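Long-range contacts in glucokinase (Leishmania braziliensis MHOM/BR/75/M2904, PDB 6EDI), which probably binds D-glucose and ATP and transfers a phosphate from the nucleotide to the sugar, as expected of a glucokinase: residues Val16-Ile21 with Ile69-Phe74; Gly39-Val44 with Val54-Ala59; Ser112-Val117 with Leu402-Phe407. All coordinates share one frame; numbering follows the deposited sequence.

Contact 1: residues Val16-Ile21 with Ile69-Phe74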
loop_
_atom_site.group_PDB
_atom_site.type_symbol
_atom_site.label_atom_id
_atom_site.label_comp_id
_atom_site.label_asym_id
_atom_site.label_seq_id
_atom_site.Cartn_x
_atom_site.Cartn_y
_atom_site.Cartn_z
ATOM N N VAL A 16 -7.765 -25.087 -13.283
ATOM C CA VAL A 16 -8.722 -24.064 -13.688
ATOM C C VAL A 16 -9.377 -24.444 -15.017
ATOM O O VAL A 16 -8.698 -24.537 -16.036
ATOM C CB VAL A 16 -8.041 -22.699 -13.857
ATOM C CG1 VAL A 16 -9.072 -21.646 -14.222
ATOM C CG2 VAL A 16 -7.306 -22.301 -12.575
ATOM N N GLN A 17 -10.685 -24.670 -15.019
ATOM C CA GLN A 17 -11.359 -24.950 -16.290
ATOM C C GLN A 17 -12.180 -23.762 -16.714
ATOM O O GLN A 17 -13.012 -23.254 -15.960
ATOM C CB GLN A 17 -12.238 -26.190 -16.212
ATOM C CG GLN A 17 -11.505 -27.435 -15.754
ATOM C CD GLN A 17 -12.460 -28.552 -15.391
ATOM O OE1 GLN A 17 -12.516 -28.984 -14.234
ATOM N NE2 GLN A 17 -13.235 -29.017 -16.374
ATOM N N THR A 18 -11.938 -23.316 -17.936
ATOM C CA THR A 18 -12.604 -22.139 -18.454
ATOM C C THR A 18 -13.244 -22.456 -19.806
ATOM O O THR A 18 -12.570 -22.915 -20.731
ATOM C CB THR A 18 -11.600 -20.998 -18.595
ATOM O OG1 THR A 18 -11.193 -20.568 -17.290
ATOM C CG2 THR A 18 -12.213 -19.843 -19.319
ATOM N N LYS A 19 -14.550 -22.228 -19.910
ATOM C CA LYS A 19 -15.264 -22.438 -21.162
ATOM C C LYS A 19 -15.908 -21.135 -21.622
ATOM O O LYS A 19 -16.676 -20.511 -20.889
ATOM C CB LYS A 19 -16.349 -23.500 -20.993
ATOM C CG LYS A 19 -16.176 -24.769 -21.815
ATOM C CD LYS A 19 -15.370 -25.842 -21.079
ATOM C CE LYS A 19 -15.305 -27.142 -21.893
ATOM N NZ LYS A 19 -14.648 -28.248 -21.136
ATOM N N GLU A 20 -15.606 -20.724 -22.844
ATOM C CA GLU A 20 -16.322 -19.605 -23.433
ATOM C C GLU A 20 -17.504 -20.199 -24.185
ATOM O O GLU A 20 -17.341 -21.182 -24.895
ATOM C CB GLU A 20 -15.412 -18.837 -24.385
ATOM C CG GLU A 20 -16.122 -17.727 -25.137
ATOM C CD GLU A 20 -15.221 -17.040 -26.132
ATOM O OE1 GLU A 20 -13.990 -17.015 -25.912
ATOM O OE2 GLU A 20 -15.758 -16.531 -27.135
ATOM N N ILE A 21 -18.690 -19.624 -24.002
ATOM C CA ILE A 21 -19.896 -20.123 -24.649
ATOM C C ILE A 21 -20.677 -18.993 -25.295
ATOM O O ILE A 21 -20.574 -17.831 -24.889
ATOM C CB ILE A 21 -20.837 -20.827 -23.650
ATOM C CG1 ILE A 21 -21.161 -19.892 -22.484
ATOM C CG2 ILE A 21 -20.225 -22.129 -23.147
ATOM C CD1 ILE A 21 -22.377 -20.311 -21.708
ATOM N N ILE A 69 -14.914 -21.570 -14.625
ATOM C CA ILE A 69 -15.481 -20.328 -15.123
ATOM C C ILE A 69 -16.211 -20.621 -16.427
ATOM O O ILE A 69 -15.765 -21.433 -17.237
ATOM C CB ILE A 69 -14.405 -19.232 -15.347
ATOM C CG1 ILE A 69 -13.571 -19.031 -14.077
ATOM C CG2 ILE A 69 -15.040 -17.910 -15.747
ATOM C CD1 ILE A 69 -12.432 -17.998 -14.207
ATOM N N ILE A 70 -17.365 -19.988 -16.587
ATOM C CA ILE A 70 -18.069 -19.985 -17.858
ATOM C C ILE A 70 -18.310 -18.533 -18.206
ATOM O O ILE A 70 -18.770 -17.780 -17.366
ATOM C CB ILE A 70 -19.434 -20.658 -17.741
ATOM C CG1 ILE A 70 -19.288 -22.132 -17.416
ATOM C CG2 ILE A 70 -20.199 -20.498 -19.051
ATOM C CD1 ILE A 70 -18.500 -22.901 -18.410
ATOM N N TYR A 71 -18.028 -18.119 -19.438
ATOM C CA TYR A 71 -18.307 -16.736 -19.800
ATOM C C TYR A 71 -18.779 -16.615 -21.233
ATOM O O TYR A 71 -18.457 -17.451 -22.077
ATOM C CB TYR A 71 -17.081 -15.835 -19.568
ATOM C CG TYR A 71 -15.899 -16.170 -20.443
ATOM C CD1 TYR A 71 -15.786 -15.656 -21.735
ATOM C CD2 TYR A 71 -14.893 -17.007 -19.986
ATOM C CE1 TYR A 71 -14.711 -15.972 -22.537
ATOM C CE2 TYR A 71 -13.811 -17.317 -20.792
ATOM C CZ TYR A 71 -13.728 -16.799 -22.055
ATOM O OH TYR A 71 -12.642 -17.119 -22.834
ATOM N N VAL A 72 -19.549 -15.562 -21.483
ATOM C CA VAL A 72 -19.966 -15.178 -22.822
ATOM C C VAL A 72 -19.125 -13.979 -23.222
ATOM O O VAL A 72 -18.948 -13.049 -22.433
ATOM C CB VAL A 72 -21.447 -14.766 -22.822
ATOM C CG1 VAL A 72 -21.867 -14.257 -24.194
ATOM C CG2 VAL A 72 -22.310 -15.932 -22.394
ATOM N N ARG A 73 -18.572 -13.996 -24.428
ATOM C CA ARG A 73 -17.841 -12.823 -24.884
ATOM C C ARG A 73 -18.804 -11.903 -25.610
ATOM O O ARG A 73 -19.369 -12.271 -26.639
ATOM C CB ARG A 73 -16.672 -13.207 -25.790
ATOM C CG ARG A 73 -15.884 -12.009 -26.304
ATOM C CD ARG A 73 -14.786 -12.441 -27.260
ATOM N NE ARG A 73 -13.924 -13.477 -26.689
ATOM C CZ ARG A 73 -12.857 -13.229 -25.936
ATOM N NH1 ARG A 73 -12.526 -11.977 -25.648
ATOM N NH2 ARG A 73 -12.126 -14.230 -25.456
ATOM N N PHE A 74 -19.013 -10.716 -25.051
ATOM C CA PHE A 74 -19.836 -9.707 -25.698
ATOM C C PHE A 74 -18.900 -8.752 -26.409
ATOM O O PHE A 74 -17.724 -8.658 -26.057
ATOM C CB PHE A 74 -20.689 -8.960 -24.667
ATOM C CG PHE A 74 -21.793 -9.787 -24.077
ATOM C CD1 PHE A 74 -23.048 -9.823 -24.671
ATOM C CD2 PHE A 74 -21.584 -10.525 -22.915
ATOM C CE1 PHE A 74 -24.079 -10.591 -24.124
ATOM C CE2 PHE A 74 -22.609 -11.290 -22.363
ATOM C CZ PHE A 74 -23.857 -11.320 -22.968
#
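The outermost strand of the N-terminal mixed sheet, Val16-Glu20, runs parallel to strand 67-75, with Thr18 beside Ile69, Lys19 beside Ile70 and Glu20 beside Tyr71. Four backbone bonds hold the pair: Ile69 N to Gln17 O, Lys19 N to Ile69 O, Tyr71 N to Lys19 O, and Ile21 N to Tyr71 O, the last at 2.9 Å. On the face carrying Thr18, Glu20 and Tyr71, the tyrosine ring is turned back toward the edge strand because its CG sits between the backbone N and the carbonyl carbon (chi1 65°). Glu20 CA lies over one ring face, and Thr18 CG2 meets the ring edge in its plane, 3.3 Å from Tyr71 CE2. The strand adds to the five-stranded core sheet usual in the actin-like ATPase fold, pairing outside strand 67-75. The extended Glu20 side chain runs past the tyrosine, and its OE1 makes a salt bridge to Arg73 NH2 whose hydrogen bond is weak and long at 3.4 Å, the carboxylate turned 64° from the guanidinium plane. Arg53 adds a cation-pi contact to Tyr71. On the other face, Ile70 CD1 presses on Lys19 CB and Ile70 CG2 on Ile21 CD1, both pairs tight at 3.4 Å, and Thr29 of helix 26-32 lies against both isoleucines.

Contact 2: residues Gly39-Val44 with Val54-Ala59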
loop_
_atom_site.group_PDB
_atom_site.type_symbol
_atom_site.label_atom_id
_atom_site.label_comp_id
_atom_site.label_asym_id
_atom_site.label_seq_id
_atom_site.Cartn_x
_atom_site.Cartn_y
_atom_site.Cartn_z
ATOM N N GLY A 39 -23.593 -24.605 -4.358
ATOM C CA GLY A 39 -22.484 -23.757 -3.944
ATOM C C GLY A 39 -22.656 -22.296 -4.301
ATOM O O GLY A 39 -23.533 -21.939 -5.097
ATOM N N PRO A 40 -21.804 -21.435 -3.722
ATOM C CA PRO A 40 -21.852 -20.004 -4.020
ATOM C C PRO A 40 -21.525 -19.785 -5.488
ATOM O O PRO A 40 -20.775 -20.563 -6.074
ATOM C CB PRO A 40 -20.712 -19.426 -3.173
ATOM C CG PRO A 40 -20.269 -20.544 -2.237
ATOM C CD PRO A 40 -20.599 -21.805 -2.963
ATOM N N ILE A 41 -22.087 -18.739 -6.074
ATOM C CA ILE A 41 -21.743 -18.367 -7.433
ATOM C C ILE A 41 -21.110 -16.980 -7.415
ATOM O O ILE A 41 -21.667 -16.047 -6.844
ATOM C CB ILE A 41 -22.978 -18.347 -8.348
ATOM C CG1 ILE A 41 -23.621 -19.737 -8.424
ATOM C CG2 ILE A 41 -22.597 -17.839 -9.743
ATOM C CD1 ILE A 41 -22.755 -20.778 -9.126
ATOM N N TYR A 42 -19.947 -16.846 -8.053
ATOM C CA TYR A 42 -19.264 -15.561 -8.143
ATOM C C TYR A 42 -19.368 -15.021 -9.587
ATOM O O TYR A 42 -18.922 -15.665 -10.541
ATOM C CB TYR A 42 -17.809 -15.698 -7.663
ATOM C CG TYR A 42 -17.669 -16.362 -6.290
ATOM C CD1 TYR A 42 -17.683 -15.605 -5.126
ATOM C CD2 TYR A 42 -17.520 -17.742 -6.171
ATOM C CE1 TYR A 42 -17.561 -16.202 -3.878
ATOM C CE2 TYR A 42 -17.403 -18.355 -4.931
ATOM C CZ TYR A 42 -17.418 -17.580 -3.788
ATOM O OH TYR A 42 -17.292 -18.188 -2.560
ATOM N N VAL A 43 -20.012 -13.866 -9.739
ATOM C CA VAL A 43 -20.197 -13.257 -11.054
ATOM C C VAL A 43 -18.892 -12.585 -11.455
ATOM O O VAL A 43 -18.269 -11.871 -10.647
ATOM C CB VAL A 43 -21.385 -12.282 -11.081
ATOM C CG1 VAL A 43 -21.310 -11.365 -12.289
ATOM C CG2 VAL A 43 -22.706 -13.068 -11.106
ATOM N N VAL A 44 -18.459 -12.866 -12.679
ATOM C CA VAL A 44 -17.178 -12.390 -13.165
ATOM C C VAL A 44 -17.380 -11.642 -14.468
ATOM O O VAL A 44 -18.283 -11.954 -15.264
ATOM C CB VAL A 44 -16.146 -13.545 -13.377
ATOM C CG1 VAL A 44 -16.087 -14.418 -12.172
ATOM C CG2 VAL A 44 -16.487 -14.381 -14.602
ATOM N N VAL A 54 -18.459 -11.848 -19.771
ATOM C CA VAL A 54 -19.340 -11.814 -18.605
ATOM C C VAL A 54 -19.713 -13.248 -18.266
ATOM O O VAL A 54 -20.135 -13.993 -19.135
ATOM C CB VAL A 54 -20.632 -11.043 -18.925
ATOM C CG1 VAL A 54 -21.518 -10.917 -17.694
ATOM C CG2 VAL A 54 -20.310 -9.686 -19.482
ATOM N N GLY A 55 -19.571 -13.652 -17.012
ATOM C CA GLY A 55 -19.937 -15.012 -16.673
ATOM C C GLY A 55 -19.969 -15.312 -15.187
ATOM O O GLY A 55 -20.219 -14.439 -14.370
ATOM N N PHE A 56 -19.710 -16.571 -14.859
ATOM C CA PHE A 56 -19.921 -17.086 -13.516
ATOM C C PHE A 56 -18.770 -17.995 -13.151
ATOM O O PHE A 56 -18.208 -18.677 -14.011
ATOM C CB PHE A 56 -21.237 -17.869 -13.472
ATOM C CG PHE A 56 -22.417 -17.059 -13.866
ATOM C CD1 PHE A 56 -23.052 -16.251 -12.941
ATOM C CD2 PHE A 56 -22.868 -17.070 -15.182
ATOM C CE1 PHE A 56 -24.137 -15.477 -13.307
ATOM C CE2 PHE A 56 -23.950 -16.306 -15.569
ATOM C CZ PHE A 56 -24.592 -15.509 -14.636
ATOM N N SER A 57 -18.414 -18.005 -11.874
ATOM C CA SER A 57 -17.331 -18.854 -11.408
ATOM C C SER A 57 -17.749 -19.543 -10.120
ATOM O O SER A 57 -18.620 -19.059 -9.399
ATOM C CB SER A 57 -16.075 -18.030 -11.139
ATOM O OG SER A 57 -16.351 -17.057 -10.150
ATOM N N GLN A 58 -17.122 -20.674 -9.834
ATOM C CA GLN A 58 -17.335 -21.331 -8.557
ATOM C C GLN A 58 -16.099 -22.159 -8.268
ATOM O O GLN A 58 -15.292 -22.404 -9.167
ATOM C CB GLN A 58 -18.570 -22.230 -8.637
ATOM C CG GLN A 58 -18.497 -23.205 -9.794
ATOM C CD GLN A 58 -19.591 -24.250 -9.755
ATOM O OE1 GLN A 58 -19.527 -25.246 -10.477
ATOM N NE2 GLN A 58 -20.599 -24.038 -8.908
ATOM N N ALA A 59 -15.936 -22.563 -7.013
ATOM C CA ALA A 59 -14.900 -23.520 -6.652
ATOM C C ALA A 59 -15.467 -24.943 -6.568
ATOM O O ALA A 59 -16.478 -25.267 -7.191
ATOM C CB ALA A 59 -14.267 -23.132 -5.328
HETATM O O HOH W 1 -18.196 -22.063 -5.270
#
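Strands 41-44 and 54-58 run antiparallel, their short axes at 148°, with Tyr42-Ser57 and Val44-Gly55 as hydrogen-bonded pairs and Val43-Phe56 as the non-hydrogen-bonded pair between them. Tyr42 N gives a nearly straight bond to Ser57 O (174° at the hydrogen), whereas Val44 N comes to Gly55 O from well above the carbonyl plane. Tyr42 O is gripped twice, by Ser57 N at 2.7 Å and by Ser57 OG at 2.9 Å. The serine hydroxyl can double the backbone bond because OG stands between its own N and carbonyl carbon (chi1 60°); there it also meets Tyr42 CB and, at 3.3 Å, Val44 CG1. On the opposite face, Ile41 CG2 touches Phe56 CD1 at 3.6 Å, while Val43 CG2 lies alongside the same ring near CE1. Phe106 stacks edge-to-face with Phe56. Beyond the paired strands, one water donates to Pro40 O and accepts from Ala59 N, bridging the open end. Gln58 NE2 is bonded to Ser35 O. Helix 399-409 packs on the face of Tyr42, Val44 and Ser57. The arrangement is that of the N-terminal beta hairpin, strands 41-48 and 51-58, in an actin-like ATPase domain.

Contact 3: residues Ser112-Val117 with Leu402-Phe407; sequences SGAVSV and LGCLGF
Cys404 reaches from helix 399-409 to the strand Ser112-Val117, and its side chain makes the closest approach between the two. Its CB rests against the methyl of Ala114, with Cys404 CB and Ala114 CB 3.7 Å apart. One bond further, SG lies beside the cysteine's own backbone N and anti to its carbonyl carbon (chi1 -72°), a rotation that carries the sulfur along the strand beyond that methyl. There SG is 3.6 Å from Ala114 CB and 3.4 Å from Ala114 O, and it looks onward to the backbone N atoms of Val115 and Ser116 at longer range. Val44 of the neighbouring strand also touches the cysteine. The small side chains of Ala114 and Cys404 are consistent with the close approach: their CA atoms are 5.2 Å apart. One helical turn later, the Phe407 ring swings to the other side of Ala114, with Phe407 CD2 4.2 Å from Ala114 CB and Phe407 CE2 4.1 Å from Gly113 O. Ala153 and Leu155 of strand 152-156 also meet this ring, and Val224 of the second subunit packs on it. Near the start of the strand, Ser112 OG is buried with no polar partner in the model, whereas Ser116 OG is bonded to Asp46. The two segments are 285 residues apart in the chain, and their axes cross at 136°. The C-terminal helix thus returns to lie on the N-terminal sheet, a helix-on-sheet layer consistent with the alpha/beta architecture of the actin-like ATPase superfamily.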
loop_
_atom_site.group_PDB
_atom_site.type_symbol
_atom_site.label_atom_id
_atom_site.label_comp_id
_atom_site.label_asym_id
_atom_site.label_seq_id
_atom_site.Cartn_x
_atom_site.Cartn_y
_atom_site.Cartn_z
ATOM N N SER A 112 -21.337 -12.687 -4.995
ATOM C CA SER A 112 -20.648 -11.447 -5.310
ATOM C C SER A 112 -20.633 -11.223 -6.805
ATOM O O SER A 112 -20.865 -12.142 -7.594
ATOM C CB SER A 112 -19.200 -11.488 -4.836
ATOM O OG SER A 112 -18.476 -12.486 -5.535
ATOM N N GLY A 113 -20.341 -9.988 -7.186
ATOM C CA GLY A 113 -20.140 -9.642 -8.580
ATOM C C GLY A 113 -18.993 -8.659 -8.664
ATOM O O GLY A 113 -18.791 -7.838 -7.758
ATOM N N ALA A 114 -18.214 -8.764 -9.731
ATOM C CA ALA A 114 -17.053 -7.896 -9.889
ATOM C C ALA A 114 -16.783 -7.622 -11.357
ATOM O O ALA A 114 -17.000 -8.486 -12.205
ATOM C CB ALA A 114 -15.829 -8.529 -9.258
ATOM N N VAL A 115 -16.276 -6.426 -11.649
ATOM C CA VAL A 115 -15.881 -6.102 -13.010
ATOM C C VAL A 115 -14.462 -5.576 -13.022
ATOM O O VAL A 115 -14.176 -4.556 -12.401
ATOM C CB VAL A 115 -16.818 -5.075 -13.670
ATOM C CG1 VAL A 115 -16.399 -4.845 -15.136
ATOM C CG2 VAL A 115 -18.253 -5.550 -13.614
ATOM N N SER A 116 -13.580 -6.303 -13.707
ATOM C CA SER A 116 -12.207 -5.859 -13.945
ATOM C C SER A 116 -12.216 -4.969 -15.177
ATOM O O SER A 116 -12.681 -5.388 -16.242
ATOM C CB SER A 116 -11.286 -7.055 -14.199
ATOM O OG SER A 116 -9.946 -6.635 -14.409
ATOM N N VAL A 117 -11.716 -3.744 -15.026
ATOM C CA VAL A 117 -11.684 -2.785 -16.124
ATOM C C VAL A 117 -10.280 -2.244 -16.330
ATOM O O VAL A 117 -9.520 -2.081 -15.368
ATOM C CB VAL A 117 -12.679 -1.618 -15.907
ATOM C CG1 VAL A 117 -14.100 -2.125 -15.918
ATOM C CG2 VAL A 117 -12.382 -0.887 -14.602
ATOM N N LEU A 402 -10.737 -15.014 -12.714
ATOM C CA LEU A 402 -10.549 -15.680 -11.427
ATOM C C LEU A 402 -10.547 -14.691 -10.263
ATOM O O LEU A 402 -11.068 -14.984 -9.179
ATOM C CB LEU A 402 -9.249 -16.481 -11.426
ATOM C CG LEU A 402 -9.244 -17.775 -12.215
ATOM C CD1 LEU A 402 -7.832 -18.328 -12.310
ATOM C CD2 LEU A 402 -10.163 -18.768 -11.531
ATOM N N GLY A 403 -9.959 -13.522 -10.494
ATOM C CA GLY A 403 -9.866 -12.505 -9.462
ATOM C C GLY A 403 -11.209 -11.967 -9.039
ATOM O O GLY A 403 -11.378 -11.495 -7.903
ATOM N N CYS A 404 -12.175 -12.032 -9.955
ATOM C CA CYS A 404 -13.524 -11.652 -9.598
ATOM C C CYS A 404 -14.047 -12.638 -8.551
ATOM O O CYS A 404 -14.766 -12.245 -7.633
ATOM C CB CYS A 404 -14.427 -11.585 -10.835
ATOM S SG CYS A 404 -14.093 -10.160 -11.923
ATOM N N LEU A 405 -13.651 -13.909 -8.664
ATOM C CA LEU A 405 -13.967 -14.885 -7.621
ATOM C C LEU A 405 -13.177 -14.589 -6.344
ATOM O O LEU A 405 -13.717 -14.645 -5.223
ATOM C CB LEU A 405 -13.686 -16.319 -8.101
ATOM C CG LEU A 405 -13.952 -17.480 -7.124
ATOM C CD1 LEU A 405 -14.494 -18.714 -7.837
ATOM C CD2 LEU A 405 -12.696 -17.856 -6.350
ATOM N N GLY A 406 -11.890 -14.286 -6.519
ATOM C CA GLY A 406 -11.012 -14.033 -5.394
ATOM C C GLY A 406 -11.571 -12.913 -4.540
ATOM O O GLY A 406 -11.602 -13.017 -3.318
ATOM N N PHE A 407 -12.037 -11.859 -5.199
ATOM C CA PHE A 407 -12.696 -10.756 -4.536
ATOM C C PHE A 407 -13.855 -11.249 -3.678
ATOM O O PHE A 407 -13.899 -10.991 -2.475
ATOM C CB PHE A 407 -13.213 -9.757 -5.558
ATOM C CG PHE A 407 -14.131 -8.726 -4.968
ATOM C CD1 PHE A 407 -13.608 -7.623 -4.294
ATOM C CD2 PHE A 407 -15.510 -8.868 -5.058
ATOM C CE1 PHE A 407 -14.447 -6.664 -3.743
ATOM C CE2 PHE A 407 -16.359 -7.916 -4.506
ATOM C CZ PHE A 407 -15.829 -6.812 -3.854
#

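In the fold
All three contacts belong to one mixed sheet and the helix lying on one of its faces. Contact 1, at the outer edge, is only partly buried and includes a salt bridge; contacts 2 and 3 are buried. Contacts 1 and 2 are strand pairs held mainly by backbone hydrogen bonds, one parallel and one antiparallel, and strands 51-58 and 67-75 join them. Contact 3 instead sets helix against strand through sulfur, methyl and ring packing, without a clear hydrogen bond across. Strand 110-117 continues the sheet from contact 2 through Val43, while helix 399-409 reaches both strand pairs: Leu405 touches Ser57, and Leu402 touches Ile69 and Val16.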